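Local coordinates for periplasmic binding protein component of an ABC type zinc uptake transporter (Synechocystis sp., PDB 1PQ4) that binds zinc in the periplasm and probably hands it to an ABC-type membrane transporter for uptake into the cell, at residues V28-N33 with Q64-K69; G182-P187 with K283-N288. All coordinates share one frame; numbering follows the deposited sequence.

Contact 1. Residues V28-N33 with Q64-K69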
loop_
_atom_site.group_PDB
_atom_site.type_symbol
_atom_site.label_atom_id
_atom_site.label_comp_id
_atom_site.label_asym_id
_atom_site.label_seq_id
_atom_site.Cartn_x
_atom_site.Cartn_y
_atom_site.Cartn_z
ATOM N N VAL A 28 -0.759 -1.130 15.137
ATOM C CA VAL A 28 -0.405 -0.414 13.895
ATOM C C VAL A 28 0.090 0.997 14.228
ATOM O O VAL A 28 -0.514 1.707 15.023
ATOM C CB VAL A 28 -1.635 -0.311 12.965
ATOM C CG1 VAL A 28 -1.294 0.490 11.660
ATOM C CG2 VAL A 28 -2.100 -1.758 12.607
ATOM N N LEU A 29 1.187 1.402 13.587
ATOM C CA LEU A 29 1.797 2.697 13.861
ATOM C C LEU A 29 1.098 3.880 13.190
ATOM O O LEU A 29 0.799 4.888 13.850
ATOM C CB LEU A 29 3.251 2.678 13.395
ATOM C CG LEU A 29 4.259 3.617 14.079
ATOM C CD1 LEU A 29 5.470 3.833 13.117
ATOM C CD2 LEU A 29 3.630 4.938 14.353
ATOM N N VAL A 30 0.882 3.773 11.883
ATOM C CA VAL A 30 0.263 4.850 11.109
ATOM C C VAL A 30 -1.264 4.784 10.972
ATOM O O VAL A 30 -1.806 3.811 10.423
ATOM C CB VAL A 30 0.863 4.898 9.666
ATOM C CG1 VAL A 30 0.248 6.095 8.836
ATOM C CG2 VAL A 30 2.411 4.977 9.741
ATOM N N PRO A 31 -1.977 5.832 11.424
ATOM C CA PRO A 31 -3.438 5.808 11.296
ATOM C C PRO A 31 -3.824 5.708 9.825
ATOM O O PRO A 31 -3.140 6.270 8.950
ATOM C CB PRO A 31 -3.863 7.154 11.866
ATOM C CG PRO A 31 -2.832 7.398 12.928
ATOM C CD PRO A 31 -1.544 7.036 12.168
ATOM N N GLY A 32 -4.946 5.055 9.559
ATOM C CA GLY A 32 -5.379 4.894 8.181
ATOM C C GLY A 32 -5.703 6.177 7.436
ATOM O O GLY A 32 -5.728 6.184 6.195
ATOM N N ASN A 33 -5.937 7.266 8.164
ATOM C CA ASN A 33 -6.254 8.519 7.498
ATOM C C ASN A 33 -5.089 9.498 7.423
ATOM O O ASN A 33 -5.290 10.633 7.035
ATOM C CB ASN A 33 -7.487 9.200 8.156
ATOM C CG ASN A 33 -7.201 9.714 9.541
ATOM O OD1 ASN A 33 -6.117 9.504 10.086
ATOM N ND2 ASN A 33 -8.182 10.395 10.131
ATOM N N GLN A 64 12.480 4.648 6.951
ATOM C CA GLN A 64 13.771 5.328 7.180
ATOM C C GLN A 64 13.693 6.448 8.231
ATOM O O GLN A 64 14.535 6.533 9.114
ATOM C CB GLN A 64 14.340 5.900 5.838
ATOM N N PRO A 65 12.673 7.309 8.145
ATOM C CA PRO A 65 12.489 8.422 9.088
ATOM C C PRO A 65 12.299 8.050 10.575
ATOM O O PRO A 65 12.619 8.832 11.456
ATOM C CB PRO A 65 11.242 9.122 8.558
ATOM C CG PRO A 65 11.176 8.704 7.125
ATOM C CD PRO A 65 11.596 7.294 7.146
ATOM N N TRP A 66 11.761 6.874 10.844
ATOM C CA TRP A 66 11.474 6.469 12.211
ATOM C C TRP A 66 12.369 5.361 12.663
ATOM O O TRP A 66 12.291 4.960 13.833
ATOM C CB TRP A 66 10.052 5.891 12.339
ATOM C CG TRP A 66 9.048 6.472 11.451
ATOM C CD1 TRP A 66 8.849 7.804 11.194
ATOM C CD2 TRP A 66 8.072 5.759 10.679
ATOM N NE1 TRP A 66 7.810 7.958 10.303
ATOM C CE2 TRP A 66 7.314 6.722 9.974
ATOM C CE3 TRP A 66 7.760 4.398 10.520
ATOM C CZ2 TRP A 66 6.257 6.371 9.119
ATOM C CZ3 TRP A 66 6.709 4.049 9.671
ATOM C CH2 TRP A 66 5.969 5.035 8.983
ATOM N N LEU A 67 13.184 4.829 11.755
ATOM C CA LEU A 67 13.982 3.665 12.110
ATOM C C LEU A 67 14.792 3.762 13.412
ATOM O O LEU A 67 14.707 2.860 14.265
ATOM C CB LEU A 67 14.891 3.257 10.938
ATOM C CG LEU A 67 14.644 1.877 10.295
ATOM C CD1 LEU A 67 15.909 1.459 9.582
ATOM C CD2 LEU A 67 14.305 0.819 11.328
ATOM N N GLU A 68 15.551 4.846 13.581
ATOM C CA GLU A 68 16.370 5.004 14.782
ATOM C C GLU A 68 15.507 5.047 16.025
ATOM O O GLU A 68 15.870 4.473 17.060
ATOM C CB GLU A 68 17.208 6.285 14.707
ATOM C CG GLU A 68 18.284 6.219 13.640
ATOM C CD GLU A 68 19.132 4.970 13.771
ATOM O OE1 GLU A 68 19.729 4.762 14.852
ATOM O OE2 GLU A 68 19.200 4.191 12.795
ATOM N N LYS A 69 14.355 5.699 15.914
ATOM C CA LYS A 69 13.452 5.815 17.069
ATOM C C LYS A 69 12.838 4.478 17.441
ATOM O O LYS A 69 12.677 4.174 18.613
ATOM C CB LYS A 69 12.352 6.839 16.787
ATOM C CG LYS A 69 12.897 8.251 16.558
ATOM C CD LYS A 69 11.786 9.280 16.357
ATOM C CE LYS A 69 12.382 10.675 16.191
ATOM N NZ LYS A 69 11.316 11.699 16.086
#
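Leu29 and Trp66 are the residues whose CA atoms come nearest across the two segments, 10.5 Å apart, and it is mainly the indole that bridges the distance. Trp66 does most of the reaching. Its CG stands anti to the carbonyl carbon (chi1 -33°, well short of a relaxed staggered value), and the indole extends toward 28-33 with its six-membered ring leading. Leu29 comes to meet it from the opposite direction and sets one methyl over a face of the indole: CD1 of Leu29 sits 3.4 Å above the ring plane, offset toward the rim, and lies 3.5 Å from CE3 of Trp66. Val30 approaches differently, crossing the tryptophan side chain at about a right angle. Its CG2, the branch beside the backbone N, meets the far end of the ring at CH2 of Trp66, 3.6 Å away. Everything that touches here is carbon and buried; the one polar atom of the indole, NE1, is satisfied by the backbone O of Tyr39. A leucine in place of Trp66 would probably leave the Leu29 methyl without its flat cover, open a gap beside Val30 and strand the Tyr39 carbonyl without its indole donor. In the fold, 28-33 is the end of strand 24-28, an outermost strand of the four-stranded parallel sheet, and the loop that follows it, while Trp66 lies just ahead of helix 67-73. Tyr55 of strand 54-57 and Pro41 of the loop before helix 43-48 both touch Leu29 and Trp66, completing an apolar cluster that joins these elements.

Contact 2. Residues G182-P187 with K283-N288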
loop_
_atom_site.group_PDB
_atom_site.type_symbol
_atom_site.label_atom_id
_atom_site.label_comp_id
_atom_site.label_asym_id
_atom_site.label_seq_id
_atom_site.Cartn_x
_atom_site.Cartn_y
_atom_site.Cartn_z
ATOM N N GLY A 182 -7.356 -9.204 -12.600
ATOM C CA GLY A 182 -6.981 -9.222 -14.004
ATOM C C GLY A 182 -8.212 -9.328 -14.909
ATOM O O GLY A 182 -8.250 -8.725 -15.985
ATOM N N GLN A 183 -9.228 -10.079 -14.480
ATOM C CA GLN A 183 -10.441 -10.227 -15.283
ATOM C C GLN A 183 -11.191 -8.874 -15.364
ATOM O O GLN A 183 -11.697 -8.478 -16.408
ATOM C CB GLN A 183 -11.359 -11.291 -14.680
ATOM C CG GLN A 183 -10.796 -12.697 -14.842
ATOM C CD GLN A 183 -11.740 -13.792 -14.375
ATOM O OE1 GLN A 183 -12.214 -13.786 -13.232
ATOM N NE2 GLN A 183 -12.009 -14.755 -15.263
ATOM N N ILE A 184 -11.260 -8.184 -14.246
ATOM C CA ILE A 184 -11.891 -6.866 -14.202
ATOM C C ILE A 184 -11.161 -5.868 -15.099
ATOM O O ILE A 184 -11.796 -5.127 -15.839
ATOM C CB ILE A 184 -11.900 -6.324 -12.737
ATOM C CG1 ILE A 184 -12.795 -7.222 -11.890
ATOM C CG2 ILE A 184 -12.325 -4.832 -12.688
ATOM C CD1 ILE A 184 -12.607 -7.066 -10.386
ATOM N N LEU A 185 -9.823 -5.860 -15.068
ATOM C CA LEU A 185 -9.063 -4.861 -15.815
ATOM C C LEU A 185 -8.584 -5.185 -17.221
ATOM O O LEU A 185 -8.275 -4.277 -17.978
ATOM C CB LEU A 185 -7.813 -4.457 -14.992
ATOM C CG LEU A 185 -7.711 -3.417 -13.870
ATOM C CD1 LEU A 185 -9.003 -2.730 -13.626
ATOM C CD2 LEU A 185 -7.120 -4.038 -12.609
ATOM N N GLN A 186 -8.490 -6.447 -17.605
ATOM C CA GLN A 186 -7.946 -6.673 -18.945
ATOM C C GLN A 186 -8.695 -6.122 -20.166
ATOM O O GLN A 186 -8.050 -5.690 -21.118
ATOM C CB GLN A 186 -7.623 -8.155 -19.173
ATOM C CG GLN A 186 -6.449 -8.684 -18.302
ATOM C CD GLN A 186 -5.315 -7.656 -18.034
ATOM O OE1 GLN A 186 -5.492 -6.686 -17.279
ATOM N NE2 GLN A 186 -4.149 -7.882 -18.648
ATOM N N PRO A 187 -10.044 -6.042 -20.122
ATOM C CA PRO A 187 -10.760 -5.533 -21.300
ATOM C C PRO A 187 -10.818 -4.020 -21.524
ATOM O O PRO A 187 -11.287 -3.578 -22.547
ATOM C CB PRO A 187 -12.150 -6.158 -21.137
ATOM C CG PRO A 187 -12.366 -6.077 -19.644
ATOM C CD PRO A 187 -10.993 -6.472 -19.074
ATOM N N LYS A 283 -13.571 0.573 -9.644
ATOM C CA LYS A 283 -13.622 2.027 -9.878
ATOM C C LYS A 283 -12.879 2.431 -11.111
ATOM O O LYS A 283 -13.314 3.295 -11.894
ATOM C CB LYS A 283 -13.046 2.799 -8.689
ATOM C CG LYS A 283 -14.105 3.020 -7.621
ATOM C CD LYS A 283 -13.595 3.701 -6.378
ATOM C CE LYS A 283 -14.792 3.841 -5.397
ATOM N NZ LYS A 283 -14.304 4.177 -4.035
ATOM N N ILE A 284 -11.729 1.810 -11.319
ATOM C CA ILE A 284 -10.955 2.157 -12.492
ATOM C C ILE A 284 -11.667 1.667 -13.739
ATOM O O ILE A 284 -11.711 2.367 -14.752
ATOM C CB ILE A 284 -9.530 1.556 -12.417
ATOM C CG1 ILE A 284 -8.707 2.365 -11.401
ATOM C CG2 ILE A 284 -8.853 1.605 -13.791
ATOM C CD1 ILE A 284 -9.274 2.649 -10.012
ATOM N N ALA A 285 -12.197 0.454 -13.668
ATOM C CA ALA A 285 -12.906 -0.078 -14.833
ATOM C C ALA A 285 -14.130 0.819 -15.151
ATOM O O ALA A 285 -14.401 1.141 -16.310
ATOM C CB ALA A 285 -13.370 -1.526 -14.565
ATOM N N ASN A 286 -14.862 1.226 -14.126
ATOM C CA ASN A 286 -16.030 2.059 -14.376
ATOM C C ASN A 286 -15.673 3.364 -15.037
ATOM O O ASN A 286 -16.429 3.891 -15.850
ATOM C CB ASN A 286 -16.781 2.355 -13.088
ATOM C CG ASN A 286 -17.483 1.145 -12.547
ATOM O OD1 ASN A 286 -17.614 0.134 -13.242
ATOM N ND2 ASN A 286 -17.948 1.230 -11.296
ATOM N N ALA A 287 -14.512 3.883 -14.695
ATOM C CA ALA A 287 -14.095 5.151 -15.231
ATOM C C ALA A 287 -13.579 5.091 -16.643
ATOM O O ALA A 287 -13.667 6.074 -17.356
ATOM C CB ALA A 287 -13.037 5.771 -14.331
ATOM N N ASN A 288 -13.025 3.962 -17.060
ATOM C CA ASN A 288 -12.473 3.912 -18.411
ATOM C C ASN A 288 -13.498 3.341 -19.351
ATOM O O ASN A 288 -13.247 3.200 -20.549
ATOM C CB ASN A 288 -11.186 3.069 -18.462
ATOM C CG ASN A 288 -10.066 3.629 -17.565
ATOM O OD1 ASN A 288 -8.883 3.310 -17.741
ATOM N ND2 ASN A 288 -10.442 4.442 -16.594
#
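Two helices meet here near their C-terminal ends: helix 160-185, the long helix that links the two lobes, as in other cluster 9 solute-binding proteins, and helix 273-288, the last of the chain. They come close, the CA atoms of Leu185 and Ala285 being 6.2 Å apart. CB of Ala285 points toward the other helix and meets a methyl branch of Ile184, with CG2 of Ile184 3.9 Å from CB of Ala285. With CG1 beside the backbone N and anti to the carbonyl carbon (chi1 -65°), it is CG2, anti to the N, that faces the alanine. The same alanine methyl also rests near the backbone, 4.1 Å from O of Ile184. The second pair is looser: CD1 of Leu185 lies 4.3 Å from CG2 of Ile284, whose outer end leads away to Phe242 and Leu266 on the neighbouring strands. Leu185 in turn leans on Tyr207 and Leu209, and Ala281, one turn earlier on helix 273-288, touches both Ile184 and Leu185. With four aliphatic residues and no polar link between the segments, this is a small, partly buried apolar contact resting on van der Waals packing; methyl groups impose little directional demand, and the small Ala285, with Ala281 a turn earlier, probably lets the helices come this near.

How the contacts relate
Contact 1 and contact 2 lie on opposite sides of the chain's centre, about 33 Å apart between centres and about 13 Å at their nearest atoms, so neither touches the other. In sequence they follow in series, contact 1 closing before contact 2 opens. Their relation to the metal differs. Contact 1 lies near the zinc site formed by His37, His133 and His197, without touching the metal: the side chain of Val30 is about 10 Å from the bound zinc ion, and that of Trp66 about 7 Å from the side chain of His37. Contact 2 is remote from that site. Contact 1 belongs to the lobe of the four-stranded sheet; contact 2 is where the long linking helix ends against the last helix of the other lobe.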